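Side-chain contacts in lactate racemase apoprotein (PDB 2YJG), which interconverts the L- and D-isomers of lactate, drawing on a nickel-pincer nucleotide cofactor: residues L56-L59 / A60-K63; L197-C201 / S202-K206; V239-D242 / S243-I247; L395-A398 / L399-A402. All blocks are in the same frame, centred on the assembly; numbering follows the deposited sequence.

Contact 1: residues L56-L59 / A60-K63; sequences LQDL and AEGK
The K63 side chain folds back over the carbonyl oxygen of L59. It does so from the end of a type II beta turn, A60 to K63, that follows the short helix 56-59. CG of K63 is 3.4 Å from L59 O. The chain then bends at chi2 (-68°) and again at chi4, and this brings the ammonium group round to the same oxygen. The resulting bond from K63 NZ to L59 O is weak, at 3.4 Å. An alanine in place of K63 would remove the chain that lies across L59 O, and this carbonyl would probably lose both its cover and its weak ammonium partner.

Backbone bonds add to this link. A60 N donates to L56 O at 2.9 Å, a helical i to i+4 bond. E61 N is shared more loosely, with weak bonds to both Q57 O and D58 O. G62 carries the positive phi (71°) of the third turn position.

The two acidic side chains do not pair. D58 OD1 and E61 OE1 stand 4.4 Å apart, and like charge would be expected to hold them from closing. D58 is instead in a salt bridge with K93. L56 and A60 pack on helix 79-91 and strand 164-170. These contacts join the connection from helix 56-59 to strand 66-71, in the N-terminal domain, to that helix and strand. A water lies between the segments, 2.8 Å from D58 O and 2.9 Å from E61 OE1.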
ATOM      1  N   LEU A  56     -20.883  -2.669 -18.736  1.00 19.91           N
ATOM      2  CA  LEU A  56     -20.566  -1.952 -17.518  1.00 19.55           C
ATOM      3  C   LEU A  56     -20.366  -0.466 -17.819  1.00 18.24           C
ATOM      4  O   LEU A  56     -20.811   0.347 -17.056  1.00 18.47           O
ATOM      5  CB  LEU A  56     -19.352  -2.589 -16.814  1.00 19.07           C
ATOM      6  CG  LEU A  56     -18.865  -1.917 -15.509  1.00 19.18           C
ATOM      7  CD1 LEU A  56     -19.958  -1.722 -14.488  1.00 17.35           C
ATOM      8  CD2 LEU A  56     -17.688  -2.711 -14.989  1.00 17.69           C
ATOM      9  N   GLN A  57     -19.742  -0.104 -18.936  1.00 19.89           N
ATOM     10  CA  GLN A  57     -19.606   1.331 -19.285  1.00 19.72           C
ATOM     11  C   GLN A  57     -20.943   2.069 -19.274  1.00 20.27           C
ATOM     12  O   GLN A  57     -21.024   3.213 -18.858  1.00 19.67           O
ATOM     13  CB  GLN A  57     -18.908   1.516 -20.625  1.00 20.65           C
ATOM     14  CG  GLN A  57     -19.654   1.015 -21.852  1.00 20.85           C
ATOM     15  CD  GLN A  57     -18.984   1.477 -23.150  1.00 26.57           C
ATOM     16  OE1 GLN A  57     -18.021   2.240 -23.113  1.00 26.15           O
ATOM     17  NE2 GLN A  57     -19.518   1.041 -24.306  1.00 24.98           N
ATOM     18  N   ASP A  58     -21.981   1.424 -19.786  1.00 20.91           N
ATOM     19  CA  ASP A  58     -23.329   1.999 -19.841  1.00 21.73           C
ATOM     20  C   ASP A  58     -24.006   2.008 -18.505  1.00 22.46           C
ATOM     21  O   ASP A  58     -24.642   2.994 -18.125  1.00 21.95           O
ATOM     22  CB  ASP A  58     -24.166   1.262 -20.881  1.00 22.74           C
ATOM     23  CG  ASP A  58     -23.665   1.507 -22.278  1.00 26.23           C
ATOM     24  OD1 ASP A  58     -23.142   2.604 -22.525  1.00 29.60           O
ATOM     25  OD2 ASP A  58     -23.786   0.593 -23.137  1.00 35.82           O
ATOM     26  N   LEU A  59     -23.840   0.934 -17.742  1.00 21.58           N
ATOM     27  CA  LEU A  59     -24.367   0.925 -16.395  1.00 21.39           C
ATOM     28  C   LEU A  59     -23.771   1.977 -15.457  1.00 21.68           C
ATOM     29  O   LEU A  59     -24.456   2.462 -14.531  1.00 21.75           O
ATOM     30  CB  LEU A  59     -24.107  -0.452 -15.759  1.00 22.11           C
ATOM     31  CG  LEU A  59     -24.890  -1.633 -16.296  1.00 23.56           C
ATOM     32  CD1 LEU A  59     -24.450  -2.933 -15.544  1.00 20.41           C
ATOM     33  CD2 LEU A  59     -26.422  -1.460 -16.179  1.00 26.19           C
ATOM     34  N   ALA A  60     -22.483   2.288 -15.674  1.00 19.90           N
ATOM     35  CA  ALA A  60     -21.724   3.198 -14.824  1.00 19.94           C
ATOM     36  C   ALA A  60     -21.912   4.680 -15.222  1.00 21.16           C
ATOM     37  O   ALA A  60     -21.493   5.592 -14.504  1.00 20.82           O
ATOM     38  CB  ALA A  60     -20.239   2.861 -14.958  1.00 18.68           C
ATOM     39  N   GLU A  61     -22.425   4.907 -16.415  1.00 22.55           N
ATOM     40  CA  GLU A  61     -22.645   6.280 -16.888  1.00 23.56           C
ATOM     41  C   GLU A  61     -23.577   7.055 -15.954  1.00 24.47           C
ATOM     42  O   GLU A  61     -24.686   6.584 -15.626  1.00 25.36           O
ATOM     43  CB  GLU A  61     -23.203   6.253 -18.321  1.00 24.04           C
ATOM     44  CG  GLU A  61     -23.235   7.616 -19.027  1.00 26.33           C
ATOM     45  CD  GLU A  61     -23.596   7.562 -20.481  1.00 31.05           C
ATOM     46  OE1 GLU A  61     -24.258   6.600 -20.924  1.00 36.13           O
ATOM     47  OE2 GLU A  61     -23.227   8.504 -21.195  1.00 32.74           O
ATOM     48  N   GLY A  62     -23.127   8.252 -15.547  1.00 24.91           N
ATOM     49  CA  GLY A  62     -23.844   9.135 -14.647  1.00 25.74           C
ATOM     50  C   GLY A  62     -23.948   8.708 -13.186  1.00 26.52           C
ATOM     51  O   GLY A  62     -24.702   9.322 -12.413  1.00 27.27           O
ATOM     52  N   LYS A  63     -23.244   7.645 -12.789  1.00 25.55           N
ATOM     53  CA  LYS A  63     -23.289   7.190 -11.398  1.00 26.02           C
ATOM     54  C   LYS A  63     -22.209   7.897 -10.600  1.00 26.55           C
ATOM     55  O   LYS A  63     -21.115   8.120 -11.136  1.00 28.01           O
ATOM     56  CB  LYS A  63     -23.021   5.688 -11.320  1.00 25.89           C
ATOM     57  CG  LYS A  63     -24.034   4.832 -12.091  1.00 26.86           C
ATOM     58  CD  LYS A  63     -25.386   4.871 -11.480  1.00 29.90           C
ATOM     59  CE  LYS A  63     -26.227   3.664 -11.818  1.00 30.00           C
ATOM     60  NZ  LYS A  63     -27.091   3.924 -12.983  1.00 31.01           N
TER
HETATM   61  O   HOH W   1     -26.182   4.379 -16.073  1.00 35.00           O
HETATM   62  O   HOH W   2     -26.099   4.856 -19.535  1.00 49.37           O

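Contact 2: residues L197-C201 / S202-K206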
ATOM      1  N   LEU A 197     -21.885 -17.437   9.483  1.00 13.27           N
ATOM      2  CA  LEU A 197     -21.979 -18.684  10.229  1.00 12.55           C
ATOM      3  C   LEU A 197     -23.336 -19.332   9.968  1.00 13.62           C
ATOM      4  O   LEU A 197     -23.409 -20.552   9.748  1.00 15.15           O
ATOM      5  CB  LEU A 197     -21.747 -18.386  11.725  1.00 12.94           C
ATOM      6  CG  LEU A 197     -20.340 -18.049  12.112  1.00 13.22           C
ATOM      7  CD1 LEU A 197     -20.136 -17.580  13.562  1.00 17.16           C
ATOM      8  CD2 LEU A 197     -19.395 -19.255  11.925  1.00 13.42           C
ATOM      9  N   ALA A 198     -24.411 -18.572   9.919  1.00 12.98           N
ATOM     10  CA  ALA A 198     -25.780 -19.131   9.691  1.00 14.20           C
ATOM     11  C   ALA A 198     -25.876 -19.809   8.328  1.00 12.74           C
ATOM     12  O   ALA A 198     -26.558 -20.813   8.171  1.00 12.85           O
ATOM     13  CB  ALA A 198     -26.882 -18.044   9.803  1.00 14.63           C
ATOM     14  N   ASN A 199     -25.134 -19.278   7.356  1.00 12.89           N
ATOM     15  CA  ASN A 199     -25.090 -19.803   6.005  1.00 12.29           C
ATOM     16  C   ASN A 199     -24.295 -21.147   5.960  1.00 14.03           C
ATOM     17  O   ASN A 199     -24.295 -21.841   4.933  1.00 16.21           O
ATOM     18  CB  ASN A 199     -24.559 -18.726   5.050  1.00 13.46           C
ATOM     19  CG  ASN A 199     -24.716 -19.085   3.580  1.00 14.59           C
ATOM     20  OD1 ASN A 199     -23.704 -19.160   2.878  1.00 14.26           O
ATOM     21  ND2 ASN A 199     -25.944 -19.333   3.122  1.00 13.20           N
ATOM     22  N   HIS A 200     -23.676 -21.552   7.070  1.00 13.28           N
ATOM     23  CA  HIS A 200     -22.977 -22.835   7.156  1.00 10.77           C
ATOM     24  C   HIS A 200     -23.681 -23.780   8.171  1.00 11.40           C
ATOM     25  O   HIS A 200     -23.077 -24.787   8.615  1.00 12.15           O
ATOM     26  CB  HIS A 200     -21.535 -22.627   7.588  1.00 11.74           C
ATOM     27  CG  HIS A 200     -20.702 -21.849   6.626  1.00 13.08           C
ATOM     28  ND1 HIS A 200     -19.727 -22.433   5.832  1.00 17.60           N
ATOM     29  CD2 HIS A 200     -20.627 -20.525   6.390  1.00 11.71           C
ATOM     30  CE1 HIS A 200     -19.103 -21.496   5.138  1.00 12.62           C
ATOM     31  NE2 HIS A 200     -19.650 -20.334   5.429  1.00 19.55           N
ATOM     32  N   CYS A 201     -24.927 -23.476   8.521  1.00 12.14           N
ATOM     33  CA  CYS A 201     -25.645 -24.233   9.555  1.00 13.55           C
ATOM     34  C   CYS A 201     -25.774 -25.715   9.244  1.00 12.51           C
ATOM     35  O   CYS A 201     -25.821 -26.120   8.081  1.00 13.04           O
ATOM     36  CB  CYS A 201     -27.039 -23.636   9.848  1.00 12.30           C
ATOM     37  SG  CYS A 201     -28.252 -23.850   8.649  1.00 15.19           S
ATOM     38  N   SER A 202     -25.861 -26.516  10.296  1.00 13.36           N
ATOM     39  CA  SER A 202     -25.954 -27.976  10.140  1.00 13.09           C
ATOM     40  C   SER A 202     -27.128 -28.443   9.241  1.00 13.52           C
ATOM     41  O   SER A 202     -26.988 -29.422   8.506  1.00 12.35           O
ATOM     42  CB  SER A 202     -26.041 -28.695  11.457  1.00 13.34           C
ATOM     43  OG  SER A 202     -27.273 -28.385  12.072  1.00 13.43           O
ATOM     44  N   GLU A 203     -28.247 -27.720   9.291  1.00 12.29           N
ATOM     45  CA  GLU A 203     -29.406 -28.049   8.469  1.00 14.18           C
ATOM     46  C   GLU A 203     -29.102 -27.900   6.988  1.00 12.56           C
ATOM     47  O   GLU A 203     -29.513 -28.726   6.148  1.00 13.42           O
ATOM     48  CB  GLU A 203     -30.574 -27.119   8.799  1.00 16.03           C
ATOM     49  CG  GLU A 203     -31.842 -27.583   8.172  1.00 19.61           C
ATOM     50  CD  GLU A 203     -33.066 -26.904   8.793  1.00 28.73           C
ATOM     51  OE1 GLU A 203     -32.912 -26.146   9.787  1.00 28.09           O
ATOM     52  OE2 GLU A 203     -34.159 -27.101   8.236  1.00 34.52           O
ATOM     53  N   PHE A 204     -28.386 -26.832   6.666  1.00 13.19           N
ATOM     54  CA  PHE A 204     -27.969 -26.563   5.274  1.00 13.32           C
ATOM     55  C   PHE A 204     -26.954 -27.607   4.836  1.00 13.29           C
ATOM     56  O   PHE A 204     -27.061 -28.234   3.773  1.00 10.89           O
ATOM     57  CB  PHE A 204     -27.350 -25.190   5.194  1.00 14.66           C
ATOM     58  CG  PHE A 204     -28.362 -24.057   5.021  1.00 15.96           C
ATOM     59  CD1 PHE A 204     -29.721 -24.246   5.162  1.00 20.36           C
ATOM     60  CD2 PHE A 204     -27.900 -22.780   4.742  1.00 17.47           C
ATOM     61  CE1 PHE A 204     -30.609 -23.221   4.961  1.00 25.63           C
ATOM     62  CE2 PHE A 204     -28.774 -21.762   4.491  1.00 21.90           C
ATOM     63  CZ  PHE A 204     -30.146 -21.975   4.607  1.00 22.94           C
ATOM     64  N   ILE A 205     -25.959 -27.838   5.686  1.00 11.75           N
ATOM     65  CA  ILE A 205     -24.875 -28.767   5.281  1.00 12.69           C
ATOM     66  C   ILE A 205     -25.395 -30.216   5.071  1.00 11.99           C
ATOM     67  O   ILE A 205     -24.872 -30.982   4.269  1.00 12.12           O
ATOM     68  CB  ILE A 205     -23.732 -28.684   6.267  1.00 11.49           C
ATOM     69  CG1 ILE A 205     -23.081 -27.300   6.224  1.00 12.48           C
ATOM     70  CG2 ILE A 205     -22.678 -29.787   6.018  1.00 10.75           C
ATOM     71  CD1 ILE A 205     -22.270 -26.953   4.952  1.00 15.08           C
ATOM     72  N   LYS A 206     -26.401 -30.594   5.824  1.00 12.11           N
ATOM     73  CA  LYS A 206     -27.009 -31.918   5.714  1.00 14.11           C
ATOM     74  C   LYS A 206     -27.859 -32.103   4.488  1.00 13.85           C
ATOM     75  O   LYS A 206     -28.170 -33.250   4.084  1.00 13.63           O
ATOM     76  CB  LYS A 206     -27.840 -32.254   6.973  1.00 15.26           C
ATOM     77  CG  LYS A 206     -28.629 -33.562   6.915  1.00 21.48           C
ATOM     78  CD  LYS A 206     -27.896 -34.804   7.432  1.00 25.96           C
ATOM     79  CE  LYS A 206     -28.871 -35.910   7.926  1.00 29.60           C
ATOM     80  NZ  LYS A 206     -28.227 -37.152   8.527  1.00 33.27           N
TER
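An N-cap opens helix 202-206, directly after H200, which by similarity ligates the nickel of the cofactor. C201 is the cap residue. Its thiol sulfur accepts a hydrogen bond from F204 N, with SG and N 3.6 Å apart. SG sits between the backbone N and the carbonyl carbon (chi1 72°), which brings it to F204 N in the first turn of the helix. The same sulfur lies over one face of the F204 ring, 4.0 Å from the centroid and 28° off the ring normal, a sulfur-aromatic contact. CG is the nearest ring atom to SG, at 3.6 Å. One atom thus caps the backbone and covers the ring. An alanine at C201 would lack the sulfur, so F204 N would probably lose its capping partner and the covered ring face would be left with a gap.

N199 meets the same ring differently. Its carbonyl oxygen lies in the ring plane at the edge, 3.7 Å from F204 CD2. Its amide stands at a right angle to the ring plane, with ND2 4.0 Å from CE2. Helix 219-230 closes in on both N199 and F204.

Polar ends find partners further off. S202 OG bonds to R348 O, and E203 forms a salt bridge with R350. The H200 ring meets those of W358 and F176; H200 immediately precedes the cap residue. The first helical bond runs from I205 N to C201 O at 3.0 Å, and CG1 of I205 also touches H200 O, at 3.5 Å.

Contact 3: residues V239-D242 / S243-I247; sequences VVID and SSHKI
A chi1 of 68° puts the D242 carboxylate between its own N and carbonyl carbon, facing K246, and a chi1 of 62° sets CG1 of I241 so that the extended chain brings CD1 to the H245 ring. Both belong to a beta hairpin between strands 233-241 and 247-253. Its loop is a type I turn, D242 to H245, with a G1 beta bulge. H245 takes the bulge position with positive phi (74°).

D242 holds the loop with three bonds. H245 N donates to D242 O at 2.9 Å. D242 N donates to K246 O, also at 2.9 Å. K246 N reaches D242 OD1 at 3.0 Å, from above the carboxylate plane. K246 NZ bonds to I247 O at 2.8 Å and stays 5.6 Å from D242 OD2.

I241 and I247 form an antiparallel non-hydrogen-bonded pair, with I241 CG2 4.1 Å from I247 CG1. On the same face V239 crosses I247 at about a right angle. Helix 79-91 packs on V239 and I247, helix 39-48 on I247, and P76 on I241. I241 CD1 meets H245 ND1 obliquely at 3.7 Å. V239 CG1 closes on I247 CD1 at 3.8 Å.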
ATOM      1  N   VAL A 239     -13.636 -14.861 -13.664  1.00 14.58           N
ATOM      2  CA  VAL A 239     -12.687 -15.570 -14.470  1.00 14.89           C
ATOM      3  C   VAL A 239     -12.652 -17.057 -14.102  1.00 14.75           C
ATOM      4  O   VAL A 239     -13.132 -17.489 -13.050  1.00 15.27           O
ATOM      5  CB  VAL A 239     -11.278 -14.960 -14.406  1.00 14.24           C
ATOM      6  CG1 VAL A 239     -11.210 -13.574 -15.096  1.00 15.20           C
ATOM      7  CG2 VAL A 239     -10.720 -14.902 -12.983  1.00 13.61           C
ATOM      8  N   VAL A 240     -12.137 -17.824 -15.040  1.00 15.21           N
ATOM      9  CA  VAL A 240     -11.806 -19.211 -14.821  1.00 14.62           C
ATOM     10  C   VAL A 240     -10.310 -19.257 -15.050  1.00 15.57           C
ATOM     11  O   VAL A 240      -9.802 -18.753 -16.042  1.00 14.66           O
ATOM     12  CB  VAL A 240     -12.539 -20.118 -15.731  1.00 14.45           C
ATOM     13  CG1 VAL A 240     -12.038 -21.544 -15.519  1.00 14.88           C
ATOM     14  CG2 VAL A 240     -14.077 -20.019 -15.489  1.00  9.92           C
ATOM     15  N   ILE A 241      -9.598 -19.875 -14.127  1.00 16.38           N
ATOM     16  CA  ILE A 241      -8.159 -19.844 -14.152  1.00 16.98           C
ATOM     17  C   ILE A 241      -7.624 -21.293 -14.098  1.00 20.11           C
ATOM     18  O   ILE A 241      -8.292 -22.188 -13.582  1.00 20.41           O
ATOM     19  CB  ILE A 241      -7.576 -18.956 -12.992  1.00 17.73           C
ATOM     20  CG1 ILE A 241      -7.956 -19.505 -11.604  1.00 18.49           C
ATOM     21  CG2 ILE A 241      -8.055 -17.502 -13.088  1.00 18.69           C
ATOM     22  CD1 ILE A 241      -7.204 -18.845 -10.318  1.00 20.57           C
ATOM     23  N   ASP A 242      -6.424 -21.498 -14.639  1.00 22.22           N
ATOM     24  CA  ASP A 242      -5.780 -22.805 -14.613  1.00 25.18           C
ATOM     25  C   ASP A 242      -4.971 -22.982 -13.335  1.00 25.78           C
ATOM     26  O   ASP A 242      -4.966 -22.102 -12.471  1.00 24.81           O
ATOM     27  CB  ASP A 242      -4.958 -23.027 -15.909  1.00 24.36           C
ATOM     28  CG  ASP A 242      -3.738 -22.122 -16.037  1.00 26.30           C
ATOM     29  OD1 ASP A 242      -3.337 -21.456 -15.073  1.00 26.27           O
ATOM     30  OD2 ASP A 242      -3.157 -22.060 -17.162  1.00 24.62           O
ATOM     31  N   SER A 243      -4.307 -24.131 -13.191  1.00 28.93           N
ATOM     32  CA  SER A 243      -3.371 -24.368 -12.052  1.00 31.42           C
ATOM     33  C   SER A 243      -2.422 -23.219 -11.730  1.00 31.95           C
ATOM     34  O   SER A 243      -2.241 -22.833 -10.561  1.00 32.89           O
ATOM     35  CB  SER A 243      -2.514 -25.603 -12.337  1.00 31.49           C
ATOM     36  OG  SER A 243      -3.255 -26.500 -13.123  1.00 35.26           O
ATOM     37  N   SER A 244      -1.848 -22.659 -12.793  1.00 32.81           N
ATOM     38  CA  SER A 244      -0.887 -21.553 -12.706  1.00 33.02           C
ATOM     39  C   SER A 244      -1.481 -20.210 -12.314  1.00 32.02           C
ATOM     40  O   SER A 244      -0.741 -19.236 -12.142  1.00 32.54           O
ATOM     41  CB  SER A 244      -0.209 -21.386 -14.072  1.00 33.58           C
ATOM     42  OG  SER A 244       0.089 -22.662 -14.658  1.00 36.95           O
ATOM     43  N   HIS A 245      -2.809 -20.149 -12.193  1.00 29.85           N
ATOM     44  CA  HIS A 245      -3.550 -18.900 -11.975  1.00 28.37           C
ATOM     45  C   HIS A 245      -3.642 -18.026 -13.212  1.00 26.04           C
ATOM     46  O   HIS A 245      -4.033 -16.880 -13.114  1.00 23.87           O
ATOM     47  CB  HIS A 245      -3.051 -18.051 -10.786  1.00 28.87           C
ATOM     48  CG  HIS A 245      -3.097 -18.744  -9.457  1.00 32.43           C
ATOM     49  ND1 HIS A 245      -3.781 -19.923  -9.239  1.00 35.45           N
ATOM     50  CD2 HIS A 245      -2.553 -18.402  -8.260  1.00 35.76           C
ATOM     51  CE1 HIS A 245      -3.639 -20.286  -7.973  1.00 33.56           C
ATOM     52  NE2 HIS A 245      -2.903 -19.379  -7.358  1.00 34.53           N
ATOM     53  N   LYS A 246      -3.339 -18.578 -14.384  1.00 24.90           N
ATOM     54  CA  LYS A 246      -3.588 -17.908 -15.663  1.00 24.51           C
ATOM     55  C   LYS A 246      -5.071 -17.930 -16.054  1.00 23.02           C
ATOM     56  O   LYS A 246      -5.745 -18.977 -15.957  1.00 22.50           O
ATOM     57  CB  LYS A 246      -2.739 -18.576 -16.773  1.00 25.85           C
ATOM     58  CG  LYS A 246      -2.865 -17.954 -18.133  1.00 28.46           C
ATOM     59  CD  LYS A 246      -2.787 -19.007 -19.282  1.00 32.89           C
ATOM     60  CE  LYS A 246      -3.220 -18.363 -20.649  1.00 33.66           C
ATOM     61  NZ  LYS A 246      -4.690 -18.381 -21.066  1.00 29.37           N
ATOM     62  N   ILE A 247      -5.588 -16.774 -16.479  1.00 21.47           N
ATOM     63  CA  ILE A 247      -6.970 -16.669 -16.947  1.00 19.29           C
ATOM     64  C   ILE A 247      -7.083 -17.427 -18.239  1.00 20.17           C
ATOM     65  O   ILE A 247      -6.275 -17.178 -19.143  1.00 22.19           O
ATOM     66  CB  ILE A 247      -7.412 -15.191 -17.177  1.00 19.35           C
ATOM     67  CG1 ILE A 247      -7.436 -14.462 -15.827  1.00 17.84           C
ATOM     68  CG2 ILE A 247      -8.778 -15.108 -17.877  1.00 17.99           C
ATOM     69  CD1 ILE A 247      -7.566 -12.911 -15.936  1.00 19.83           C
TER

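Contact 4: residues L395-A398 / L399-A402; sequences LGEA and LKIA
Backbone hydrogen bonds between L395-A398 and L399-A402 are all of the helical i to i+4 kind. L399 N donates to L395 O at 2.9 Å and K400 N to G396 O at 3.0 Å. I401 N donates to E397 O at 3.0 Å. A402 N meets A398 O at 2.9 Å.

Carbon atoms of the side chains rest against carbonyl oxygens of the turn before. CG1 of I401 comes to 3.4 Å from E397 O; a chi1 of -65° sets CG1 beside the backbone N, facing the carbonyl of the preceding turn. CB of L399 rests 3.5 Å from L395 O. A398 and A402 are small, and with I401 they lie against I373 of strand 371-375. L395 and L399 both touch F15 of strand 11-16.

Charged groups occupy the outer side. CD of K400 passes 3.6 Å from E397 O, but the ends of the two chains stay apart, with E397 OE2 6.1 Å from K400 NZ. E397 OE1 is instead bonded to K393 N, and E397 N to D394 OD1, just ahead of the helix.

One buried face and one polar face make this an amphipathic helix. It follows edge strand 390-392, packs on the parallel sheet, and leads to strand 412-415, as in a layered alpha/beta fold.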
ATOM      1  N   LEU A 395       1.897 -44.291  -0.475  1.00 19.58           N
ATOM      2  CA  LEU A 395       0.760 -44.862  -1.171  1.00 18.41           C
ATOM      3  C   LEU A 395       0.783 -46.389  -1.177  1.00 19.11           C
ATOM      4  O   LEU A 395      -0.246 -47.044  -1.103  1.00 19.60           O
ATOM      5  CB  LEU A 395       0.684 -44.282  -2.596  1.00 18.39           C
ATOM      6  CG  LEU A 395       0.230 -42.814  -2.723  1.00 17.31           C
ATOM      7  CD1 LEU A 395       0.584 -42.252  -4.027  1.00 18.98           C
ATOM      8  CD2 LEU A 395      -1.312 -42.710  -2.485  1.00 16.32           C
ATOM      9  N   GLY A 396       1.966 -46.975  -1.252  1.00 20.16           N
ATOM     10  CA  GLY A 396       2.091 -48.433  -1.105  1.00 20.72           C
ATOM     11  C   GLY A 396       1.544 -48.998   0.188  1.00 20.15           C
ATOM     12  O   GLY A 396       0.722 -49.895   0.156  1.00 20.15           O
ATOM     13  N   GLU A 397       1.934 -48.402   1.318  1.00 19.88           N
ATOM     14  CA  GLU A 397       1.402 -48.806   2.587  1.00 19.37           C
ATOM     15  C   GLU A 397      -0.093 -48.529   2.675  1.00 18.86           C
ATOM     16  O   GLU A 397      -0.815 -49.320   3.206  1.00 19.83           O
ATOM     17  CB  GLU A 397       2.094 -48.074   3.712  1.00 19.17           C
ATOM     18  CG  GLU A 397       1.623 -48.526   5.055  1.00 21.30           C
ATOM     19  CD  GLU A 397       2.355 -47.864   6.228  1.00 27.10           C
ATOM     20  OE1 GLU A 397       2.487 -46.628   6.259  1.00 23.70           O
ATOM     21  OE2 GLU A 397       2.784 -48.597   7.148  1.00 33.56           O
ATOM     22  N   ALA A 398      -0.542 -47.398   2.132  1.00 18.49           N
ATOM     23  CA  ALA A 398      -1.943 -47.052   2.199  1.00 19.33           C
ATOM     24  C   ALA A 398      -2.749 -48.142   1.485  1.00 18.84           C
ATOM     25  O   ALA A 398      -3.774 -48.651   2.007  1.00 16.36           O
ATOM     26  CB  ALA A 398      -2.188 -45.653   1.621  1.00 18.62           C
ATOM     27  N   LEU A 399      -2.263 -48.546   0.318  1.00 19.62           N
ATOM     28  CA  LEU A 399      -2.954 -49.600  -0.461  1.00 21.21           C
ATOM     29  C   LEU A 399      -2.982 -50.939   0.260  1.00 20.96           C
ATOM     30  O   LEU A 399      -4.008 -51.626   0.234  1.00 21.77           O
ATOM     31  CB  LEU A 399      -2.343 -49.743  -1.854  1.00 21.22           C
ATOM     32  CG  LEU A 399      -3.163 -50.555  -2.856  1.00 23.58           C
ATOM     33  CD1 LEU A 399      -4.622 -50.006  -2.954  1.00 26.54           C
ATOM     34  CD2 LEU A 399      -2.482 -50.504  -4.238  1.00 25.53           C
ATOM     35  N   LYS A 400      -1.873 -51.310   0.903  1.00 21.62           N
ATOM     36  CA  LYS A 400      -1.845 -52.564   1.709  1.00 23.29           C
ATOM     37  C   LYS A 400      -2.891 -52.513   2.845  1.00 22.47           C
ATOM     38  O   LYS A 400      -3.595 -53.513   3.125  1.00 22.27           O
ATOM     39  CB  LYS A 400      -0.446 -52.856   2.267  1.00 23.83           C
ATOM     40  CG  LYS A 400      -0.387 -53.542   3.669  1.00 30.36           C
ATOM     41  CD  LYS A 400      -0.417 -52.533   4.882  1.00 37.23           C
ATOM     42  CE  LYS A 400       0.425 -52.997   6.115  1.00 39.48           C
ATOM     43  NZ  LYS A 400      -0.300 -53.843   7.160  1.00 41.87           N
ATOM     44  N   ILE A 401      -3.028 -51.342   3.481  1.00 21.32           N
ATOM     45  CA  ILE A 401      -4.000 -51.221   4.589  1.00 21.68           C
ATOM     46  C   ILE A 401      -5.408 -51.387   3.985  1.00 20.94           C
ATOM     47  O   ILE A 401      -6.184 -52.191   4.466  1.00 22.21           O
ATOM     48  CB  ILE A 401      -3.858 -49.890   5.397  1.00 21.67           C
ATOM     49  CG1 ILE A 401      -2.512 -49.786   6.162  1.00 22.13           C
ATOM     50  CG2 ILE A 401      -4.955 -49.742   6.410  1.00 21.20           C
ATOM     51  CD1 ILE A 401      -2.387 -50.791   7.395  1.00 27.19           C
ATOM     52  N   ALA A 402      -5.682 -50.696   2.868  1.00 20.61           N
ATOM     53  CA  ALA A 402      -7.004 -50.711   2.239  1.00 20.98           C
ATOM     54  C   ALA A 402      -7.334 -52.131   1.885  1.00 22.36           C
ATOM     55  O   ALA A 402      -8.404 -52.599   2.196  1.00 22.82           O
ATOM     56  CB  ALA A 402      -7.043 -49.859   1.025  1.00 18.77           C
TER

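The four contacts are separate: no two of them touch. Contact 2 holds H200, a probable nickel ligand. The side chain of H200 is about 6 Å from those of H174 and K184, a probable proton donor/acceptor and the probable covalent attachment point. Contact 3 comes near another probable cofactor residue: the I241 side chain is about 8 Å from that of R75. The centres of contacts 2 and 3 are about 30 Å apart. Contacts 1 and 4 are remote from the annotated sites and sit on opposite sides of the chain's centre, about 59 Å apart between centres. Strand 233-241 relates contacts 1 and 3: F235 on this strand touches L56 and L59, while the end of the strand enters the hairpin of contact 3.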